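Local atomic coordinates of Rab GDP dissociation inhibitor alpha (Naegleria fowleri, PDB entry 6C87), a protein that probably binds prenylated Rab GTPases in their GDP-bound state, slows GDP release and extracts them from membranes. Residues Val302-Val308 and Leu395-Leu401; Val409-Lys413 and Ile431-Ile435. All coordinates share one frame; numbering follows the deposited sequence.

Contact 1 (302-308 with 395-401) and contact 2 (409-413 with 431-435) lie about 16 Å apart, centre to centre. Contact 1 joins two antiparallel strands of the mixed sheet. Contact 2 packs a C-terminal helix on the outermost strand of the parallel, Rossmann-like sheet. They follow one another in the chain, since strand 389-400 leads into strand 409-411. They also touch in space. V302 CG1 lies 3.9 Å from I411 CG2, and P400 CG is 3.5 Å from I411 O. I411 is the shared residue: V302 packs on its side chain, P400 touches its carbonyl oxygen, and R434 of the helix makes a weak bond to the same oxygen.

Contact 1 of 2, residues Val302-Val308 and Leu395-Leu401; sequences VRKTGKV and LDTYAPL
The hydroxyls of T305 and T397 meet in a hydrogen bond, OG1 to OG1, of 2.7 Å. The two side chains cross at about a right angle. In each, OG1 sits between the backbone N and the carbonyl carbon (chi1 62° in T305), which brings the two oxygens together. A water links T305 OG1, at 2.7 Å, to Y398 O, to which it donates a weak bond. On the face of K304, D396 and Y398, K304 NZ makes a long salt bridge of 3.5 Å to D396 OD1. The lysine chain reaches it by starting with CG anti to the backbone N (chi1 -167°). K307 runs beside D396, pointing the same way, its CG 3.4 Å from OD1. K307 NZ stays 4.6 Å from OD1, near enough that both lysine charges would probably favour the ionised carboxylate.

Backbone bonds tie R303 to A399 and V308 to L395, both ways in each pair. Between them the register slips. K304 faces Y398 and K307 faces D396, so T305 and G306 share T397 as a beta bulge. T305 N bonds to T397 O, and T397 N bonds to G306 O. G306 has a phi of 150°, which leaves no room for a side chain beside T305 O. These strands belong to the mixed sheet, and their ends near V302 and P400 reach the parallel Rossmann-like sheet at I411. Y398 N also bonds to S414 OG.

V302 CG2 is 3.9 Å from CD2 of the Y398 ring, while its CG1 turns to P400. T305 CG2 touches A399 CB at 3.6 Å and lies over one face of the R303 guanidinium, toward its rim. V308 CG2 meets T397 CG2 at 3.7 Å. L401 CD2 rests on the aliphatic start of R303.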
ATOM      1  N   VAL A 302      17.499 -27.273  -7.842  1.00 48.90           N
ATOM      2  CA  VAL A 302      17.524 -26.327  -8.944  1.00 53.04           C
ATOM      3  C   VAL A 302      17.543 -27.099 -10.259  1.00 55.72           C
ATOM      4  O   VAL A 302      17.750 -28.312 -10.293  1.00 59.45           O
ATOM      5  CB  VAL A 302      18.721 -25.359  -8.854  1.00 48.72           C
ATOM      6  CG1 VAL A 302      18.575 -24.458  -7.631  1.00 43.70           C
ATOM      7  CG2 VAL A 302      20.027 -26.131  -8.812  1.00 43.74           C
ATOM      8  N   ARG A 303      17.291 -26.373 -11.345  1.00 49.83           N
ATOM      9  CA  ARG A 303      17.351 -26.907 -12.697  1.00 47.46           C
ATOM     10  C   ARG A 303      18.178 -25.968 -13.562  1.00 48.48           C
ATOM     11  O   ARG A 303      18.154 -24.748 -13.380  1.00 47.94           O
ATOM     12  CB  ARG A 303      15.946 -27.076 -13.301  1.00 47.07           C
ATOM     13  CG  ARG A 303      15.173 -25.767 -13.371  1.00 54.27           C
ATOM     14  CD  ARG A 303      13.862 -25.870 -14.138  1.00 65.51           C
ATOM     15  NE  ARG A 303      13.278 -24.543 -14.345  1.00 77.79           N
ATOM     16  CZ  ARG A 303      13.480 -23.782 -15.420  1.00 80.61           C
ATOM     17  NH1 ARG A 303      14.250 -24.214 -16.413  1.00 83.22           N
ATOM     18  NH2 ARG A 303      12.908 -22.586 -15.508  1.00 74.59           N
ATOM     19  N   LYS A 304      18.891 -26.547 -14.524  1.00 48.56           N
ATOM     20  CA  LYS A 304      19.680 -25.749 -15.450  1.00 44.48           C
ATOM     21  C   LYS A 304      18.764 -24.916 -16.329  1.00 47.46           C
ATOM     22  O   LYS A 304      17.768 -25.418 -16.852  1.00 53.09           O
ATOM     23  CB  LYS A 304      20.551 -26.644 -16.335  1.00 39.74           C
ATOM     24  CG  LYS A 304      21.619 -25.891 -17.112  1.00 44.92           C
ATOM     25  CD  LYS A 304      22.760 -26.778 -17.586  1.00 56.29           C
ATOM     26  CE  LYS A 304      23.239 -26.295 -18.964  1.00 67.75           C
ATOM     27  NZ  LYS A 304      24.243 -27.178 -19.631  1.00 74.48           N
ATOM     28  N   THR A 305      19.077 -23.633 -16.470  1.00 52.83           N
ATOM     29  CA  THR A 305      18.305 -22.773 -17.350  1.00 50.80           C
ATOM     30  C   THR A 305      19.064 -22.362 -18.603  1.00 44.11           C
ATOM     31  O   THR A 305      18.455 -21.789 -19.508  1.00 48.23           O
ATOM     32  CB  THR A 305      17.843 -21.516 -16.611  1.00 46.75           C
ATOM     33  OG1 THR A 305      18.987 -20.775 -16.174  1.00 49.31           O
ATOM     34  CG2 THR A 305      16.975 -21.901 -15.416  1.00 37.19           C
ATOM     35  N   GLY A 306      20.350 -22.655 -18.693  1.00 39.91           N
ATOM     36  CA  GLY A 306      21.126 -22.330 -19.868  1.00 34.99           C
ATOM     37  C   GLY A 306      22.575 -22.083 -19.498  1.00 40.78           C
ATOM     38  O   GLY A 306      23.057 -22.554 -18.471  1.00 42.52           O
ATOM     39  N   LYS A 307      23.253 -21.363 -20.386  1.00 32.97           N
ATOM     40  CA  LYS A 307      24.635 -20.950 -20.209  1.00 33.98           C
ATOM     41  C   LYS A 307      24.758 -19.469 -20.532  1.00 41.25           C
ATOM     42  O   LYS A 307      23.970 -18.908 -21.298  1.00 44.47           O
ATOM     43  CB  LYS A 307      25.603 -21.720 -21.117  1.00 32.53           C
ATOM     44  CG  LYS A 307      25.834 -23.164 -20.777  1.00 49.73           C
ATOM     45  CD  LYS A 307      26.752 -23.780 -21.824  1.00 51.18           C
ATOM     46  CE  LYS A 307      27.212 -25.161 -21.430  1.00 54.62           C
ATOM     47  NZ  LYS A 307      28.576 -25.397 -21.977  1.00 62.76           N
ATOM     48  N   VAL A 308      25.775 -18.839 -19.952  1.00 38.34           N
ATOM     49  CA  VAL A 308      26.119 -17.461 -20.273  1.00 33.27           C
ATOM     50  C   VAL A 308      27.622 -17.399 -20.506  1.00 38.76           C
ATOM     51  O   VAL A 308      28.403 -17.812 -19.640  1.00 36.51           O
ATOM     52  CB  VAL A 308      25.697 -16.486 -19.155  1.00 32.79           C
ATOM     53  CG1 VAL A 308      26.322 -15.089 -19.366  1.00 26.66           C
ATOM     54  CG2 VAL A 308      24.186 -16.410 -19.066  1.00 28.25           C
ATOM     55  N   LEU A 395      29.558 -19.943 -17.895  1.00 42.63           N
ATOM     56  CA  LEU A 395      28.908 -20.406 -16.676  1.00 37.11           C
ATOM     57  C   LEU A 395      27.548 -21.007 -16.989  1.00 36.34           C
ATOM     58  O   LEU A 395      26.824 -20.513 -17.855  1.00 37.61           O
ATOM     59  CB  LEU A 395      28.721 -19.262 -15.681  1.00 38.82           C
ATOM     60  CG  LEU A 395      29.963 -18.656 -15.034  1.00 41.79           C
ATOM     61  CD1 LEU A 395      29.564 -17.455 -14.188  1.00 40.08           C
ATOM     62  CD2 LEU A 395      30.694 -19.703 -14.196  1.00 37.06           C
ATOM     63  N   ASP A 396      27.197 -22.053 -16.251  1.00 41.32           N
ATOM     64  CA  ASP A 396      25.845 -22.580 -16.271  1.00 39.32           C
ATOM     65  C   ASP A 396      24.950 -21.724 -15.381  1.00 46.46           C
ATOM     66  O   ASP A 396      25.376 -21.236 -14.326  1.00 41.98           O
ATOM     67  CB  ASP A 396      25.844 -24.030 -15.784  1.00 40.82           C
ATOM     68  CG  ASP A 396      26.571 -24.974 -16.736  1.00 48.04           C
ATOM     69  OD1 ASP A 396      26.337 -24.913 -17.960  1.00 51.31           O
ATOM     70  OD2 ASP A 396      27.387 -25.783 -16.256  1.00 54.82           O
ATOM     71  N   THR A 397      23.701 -21.555 -15.798  1.00 41.15           N
ATOM     72  CA  THR A 397      22.727 -20.786 -15.041  1.00 36.49           C
ATOM     73  C   THR A 397      21.650 -21.718 -14.495  1.00 45.73           C
ATOM     74  O   THR A 397      21.325 -22.750 -15.097  1.00 38.18           O
ATOM     75  CB  THR A 397      22.102 -19.681 -15.904  1.00 31.55           C
ATOM     76  OG1 THR A 397      21.470 -20.252 -17.054  1.00 40.22           O
ATOM     77  CG2 THR A 397      23.179 -18.743 -16.382  1.00 30.22           C
ATOM     78  N   TYR A 398      21.122 -21.367 -13.322  1.00 49.87           N
ATOM     79  CA  TYR A 398      20.169 -22.234 -12.647  1.00 45.96           C
ATOM     80  C   TYR A 398      19.055 -21.405 -12.035  1.00 46.00           C
ATOM     81  O   TYR A 398      19.210 -20.212 -11.759  1.00 43.66           O
ATOM     82  CB  TYR A 398      20.821 -23.077 -11.544  1.00 47.47           C
ATOM     83  CG  TYR A 398      21.884 -24.041 -12.018  1.00 47.33           C
ATOM     84  CD1 TYR A 398      23.215 -23.638 -12.129  1.00 41.85           C
ATOM     85  CD2 TYR A 398      21.561 -25.347 -12.363  1.00 47.28           C
ATOM     86  CE1 TYR A 398      24.194 -24.512 -12.564  1.00 46.56           C
ATOM     87  CE2 TYR A 398      22.533 -26.231 -12.798  1.00 50.10           C
ATOM     88  CZ  TYR A 398      23.849 -25.809 -12.895  1.00 52.88           C
ATOM     89  OH  TYR A 398      24.822 -26.686 -13.329  1.00 56.68           O
ATOM     90  N   ALA A 399      17.942 -22.080 -11.776  1.00 47.97           N
ATOM     91  CA  ALA A 399      16.794 -21.491 -11.117  1.00 44.92           C
ATOM     92  C   ALA A 399      16.176 -22.552 -10.212  1.00 47.92           C
ATOM     93  O   ALA A 399      16.188 -23.736 -10.556  1.00 45.86           O
ATOM     94  CB  ALA A 399      15.747 -20.990 -12.123  1.00 42.73           C
ATOM     95  N   PRO A 400      15.639 -22.143  -9.063  1.00 48.58           N
ATOM     96  CA  PRO A 400      15.090 -23.125  -8.117  1.00 46.79           C
ATOM     97  C   PRO A 400      13.799 -23.751  -8.614  1.00 54.73           C
ATOM     98  O   PRO A 400      13.050 -23.158  -9.396  1.00 56.35           O
ATOM     99  CB  PRO A 400      14.852 -22.295  -6.851  1.00 43.41           C
ATOM    100  CG  PRO A 400      14.692 -20.890  -7.351  1.00 40.14           C
ATOM    101  CD  PRO A 400      15.601 -20.774  -8.525  1.00 38.69           C
ATOM    102  N   LEU A 401      13.554 -24.982  -8.155  1.00 57.38           N
ATOM    103  CA  LEU A 401      12.329 -25.689  -8.514  1.00 56.07           C
ATOM    104  C   LEU A 401      11.122 -25.165  -7.740  1.00 60.95           C
ATOM    105  O   LEU A 401      10.028 -25.037  -8.302  1.00 63.90           O
ATOM    106  CB  LEU A 401      12.500 -27.185  -8.257  1.00 53.91           C
ATOM    107  CG  LEU A 401      13.640 -27.899  -8.982  1.00 53.24           C
ATOM    108  CD1 LEU A 401      13.878 -29.285  -8.379  1.00 49.90           C
ATOM    109  CD2 LEU A 401      13.345 -27.998 -10.458  1.00 48.52           C
TER
HETATM  110  O   HOH W   1      18.311 -18.931 -14.254  1.00 48.93           O

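Contact 2 of 2, residues Val409-Lys413 and Ile431-Ile435; sequences VFISK and IYERI
F410 and I431 hold the nearest CA atoms, 6.7 Å apart, where strand 409-411 runs nearly antiparallel to helix 431-435 (170°). The axes approach to 9.2 Å. This helix covers the outermost strand of the parallel sheet in a Rossmann-like fold. F410 points at the helix. I435 CG1 sits over the centre of its ring in a CH-pi contact, 3.8 Å from the centroid and 11° off the normal. R434 CB packs 3.8 Å from F410 CE2. I431 CD1 reaches S412 CB, whose OG bonds to E24 of helix 22-33.

The R434 chain bends at chi2 and chi3 (57°), which brings its guanidinium back to the strand. I411 O lies in the guanidinium plane, at its edge. NH2 makes a weak, nearly straight bond to it at 3.4 Å. One water links NH1 to I411 O. Another joins V409 O and I411 N, with a weak bond from NH2. NE bonds to D403 O, and NH1 pairs with D430. With so many partners the guanidinium is probably held firmly. Together with the two waters it satisfies backbone groups of V409 and I411 in a buried setting.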
ATOM      1  N   VAL A 409      13.744 -23.424   2.009  1.00 60.08           N
ATOM      2  CA  VAL A 409      14.995 -23.219   1.286  1.00 59.12           C
ATOM      3  C   VAL A 409      14.736 -22.205   0.182  1.00 59.79           C
ATOM      4  O   VAL A 409      14.078 -22.516  -0.819  1.00 62.20           O
ATOM      5  CB  VAL A 409      15.547 -24.525   0.701  1.00 58.67           C
ATOM      6  CG1 VAL A 409      16.886 -24.273   0.024  1.00 46.02           C
ATOM      7  CG2 VAL A 409      15.677 -25.581   1.777  1.00 55.14           C
ATOM      8  N   PHE A 410      15.261 -20.996   0.353  1.00 60.61           N
ATOM      9  CA  PHE A 410      15.052 -19.902  -0.588  1.00 58.03           C
ATOM     10  C   PHE A 410      16.322 -19.726  -1.412  1.00 56.43           C
ATOM     11  O   PHE A 410      17.365 -19.324  -0.882  1.00 60.86           O
ATOM     12  CB  PHE A 410      14.667 -18.630   0.161  1.00 53.71           C
ATOM     13  CG  PHE A 410      13.441 -18.796   1.004  1.00 55.26           C
ATOM     14  CD1 PHE A 410      13.538 -19.246   2.310  1.00 58.74           C
ATOM     15  CD2 PHE A 410      12.183 -18.553   0.478  1.00 60.52           C
ATOM     16  CE1 PHE A 410      12.402 -19.425   3.087  1.00 64.02           C
ATOM     17  CE2 PHE A 410      11.043 -18.728   1.246  1.00 64.97           C
ATOM     18  CZ  PHE A 410      11.155 -19.166   2.555  1.00 65.09           C
ATOM     19  N   ILE A 411      16.230 -20.028  -2.707  1.00 48.38           N
ATOM     20  CA  ILE A 411      17.384 -20.086  -3.599  1.00 46.89           C
ATOM     21  C   ILE A 411      17.314 -18.942  -4.601  1.00 47.92           C
ATOM     22  O   ILE A 411      16.240 -18.627  -5.132  1.00 48.25           O
ATOM     23  CB  ILE A 411      17.469 -21.444  -4.323  1.00 42.62           C
ATOM     24  CG1 ILE A 411      17.329 -22.588  -3.315  1.00 48.06           C
ATOM     25  CG2 ILE A 411      18.775 -21.560  -5.095  1.00 38.38           C
ATOM     26  CD1 ILE A 411      17.304 -23.967  -3.942  1.00 51.02           C
ATOM     27  N   SER A 412      18.462 -18.317  -4.852  1.00 38.94           N
ATOM     28  CA  SER A 412      18.550 -17.250  -5.833  1.00 42.25           C
ATOM     29  C   SER A 412      18.742 -17.821  -7.235  1.00 45.97           C
ATOM     30  O   SER A 412      19.133 -18.977  -7.420  1.00 41.82           O
ATOM     31  CB  SER A 412      19.712 -16.308  -5.513  1.00 38.95           C
ATOM     32  OG  SER A 412      20.962 -16.993  -5.560  1.00 35.66           O
ATOM     33  N   LYS A 413      18.463 -16.982  -8.229  1.00 43.90           N
ATOM     34  CA  LYS A 413      18.764 -17.310  -9.611  1.00 34.85           C
ATOM     35  C   LYS A 413      20.206 -16.951  -9.934  1.00 34.78           C
ATOM     36  O   LYS A 413      20.797 -16.059  -9.321  1.00 33.24           O
ATOM     37  CB  LYS A 413      17.818 -16.573 -10.558  1.00 40.69           C
ATOM     38  CG  LYS A 413      16.373 -17.012 -10.431  1.00 47.43           C
ATOM     39  CD  LYS A 413      15.470 -16.227 -11.360  1.00 43.51           C
ATOM     40  CE  LYS A 413      14.033 -16.685 -11.210  1.00 53.83           C
ATOM     41  NZ  LYS A 413      13.115 -15.876 -12.047  1.00 63.92           N
ATOM     42  N   ILE A 431      12.610 -12.977  -3.619  1.00 47.03           N
ATOM     43  CA  ILE A 431      13.105 -13.819  -2.529  1.00 48.60           C
ATOM     44  C   ILE A 431      12.631 -13.288  -1.179  1.00 51.61           C
ATOM     45  O   ILE A 431      12.164 -14.049  -0.320  1.00 53.88           O
ATOM     46  CB  ILE A 431      14.641 -13.915  -2.584  1.00 46.73           C
ATOM     47  CG1 ILE A 431      15.084 -14.738  -3.798  1.00 43.23           C
ATOM     48  CG2 ILE A 431      15.194 -14.504  -1.290  1.00 49.78           C
ATOM     49  CD1 ILE A 431      16.536 -14.489  -4.201  1.00 40.38           C
ATOM     50  N   TYR A 432      12.738 -11.975  -0.975  1.00 50.80           N
ATOM     51  CA  TYR A 432      12.347 -11.408   0.311  1.00 49.44           C
ATOM     52  C   TYR A 432      10.847 -11.530   0.534  1.00 54.76           C
ATOM     53  O   TYR A 432      10.398 -11.771   1.662  1.00 60.42           O
ATOM     54  CB  TYR A 432      12.801  -9.949   0.415  1.00 41.13           C
ATOM     55  CG  TYR A 432      12.803  -9.441   1.836  1.00 42.39           C
ATOM     56  CD1 TYR A 432      13.771  -9.863   2.739  1.00 48.76           C
ATOM     57  CD2 TYR A 432      11.838  -8.538   2.281  1.00 44.24           C
ATOM     58  CE1 TYR A 432      13.779  -9.405   4.048  1.00 58.57           C
ATOM     59  CE2 TYR A 432      11.834  -8.073   3.593  1.00 46.48           C
ATOM     60  CZ  TYR A 432      12.810  -8.512   4.472  1.00 56.75           C
ATOM     61  OH  TYR A 432      12.823  -8.066   5.776  1.00 57.59           O
ATOM     62  N   GLU A 433      10.054 -11.382  -0.529  1.00 52.76           N
ATOM     63  CA  GLU A 433       8.613 -11.582  -0.398  1.00 56.15           C
ATOM     64  C   GLU A 433       8.288 -13.036  -0.067  1.00 54.64           C
ATOM     65  O   GLU A 433       7.398 -13.312   0.747  1.00 57.41           O
ATOM     66  CB  GLU A 433       7.909 -11.166  -1.683  1.00 52.33           C
ATOM     67  CG  GLU A 433       7.767  -9.678  -1.864  1.00 51.49           C
ATOM     68  CD  GLU A 433       7.151  -9.347  -3.197  1.00 54.29           C
ATOM     69  OE1 GLU A 433       7.101 -10.262  -4.048  1.00 59.58           O
ATOM     70  OE2 GLU A 433       6.722  -8.189  -3.396  1.00 53.45           O
ATOM     71  N   ARG A 434       9.011 -13.976  -0.684  1.00 54.16           N
ATOM     72  CA  ARG A 434       8.820 -15.386  -0.375  1.00 47.39           C
ATOM     73  C   ARG A 434       9.191 -15.695   1.067  1.00 57.13           C
ATOM     74  O   ARG A 434       8.555 -16.543   1.703  1.00 60.97           O
ATOM     75  CB  ARG A 434       9.648 -16.246  -1.330  1.00 49.74           C
ATOM     76  CG  ARG A 434       9.104 -16.319  -2.746  1.00 45.81           C
ATOM     77  CD  ARG A 434      10.228 -16.310  -3.767  1.00 43.68           C
ATOM     78  NE  ARG A 434      11.169 -17.396  -3.533  1.00 48.82           N
ATOM     79  CZ  ARG A 434      12.326 -17.534  -4.170  1.00 47.52           C
ATOM     80  NH1 ARG A 434      12.691 -16.653  -5.092  1.00 43.48           N
ATOM     81  NH2 ARG A 434      13.120 -18.560  -3.889  1.00 45.55           N
ATOM     82  N   ILE A 435      10.197 -15.003   1.608  1.00 59.22           N
ATOM     83  CA  ILE A 435      10.611 -15.254   2.985  1.00 60.57           C
ATOM     84  C   ILE A 435       9.558 -14.737   3.963  1.00 60.07           C
ATOM     85  O   ILE A 435       9.077 -15.478   4.827  1.00 66.29           O
ATOM     86  CB  ILE A 435      11.989 -14.613   3.249  1.00 53.43           C
ATOM     87  CG1 ILE A 435      13.078 -15.335   2.460  1.00 50.92           C
ATOM     88  CG2 ILE A 435      12.318 -14.628   4.738  1.00 47.49           C
ATOM     89  CD1 ILE A 435      14.393 -14.598   2.441  1.00 50.24           C
TER
HETATM   90  O   HOH W   2      13.410 -21.398  -3.439  1.00 45.23           O
HETATM   91  O   HOH W   3      14.901 -16.931  -6.777  1.00 35.77           O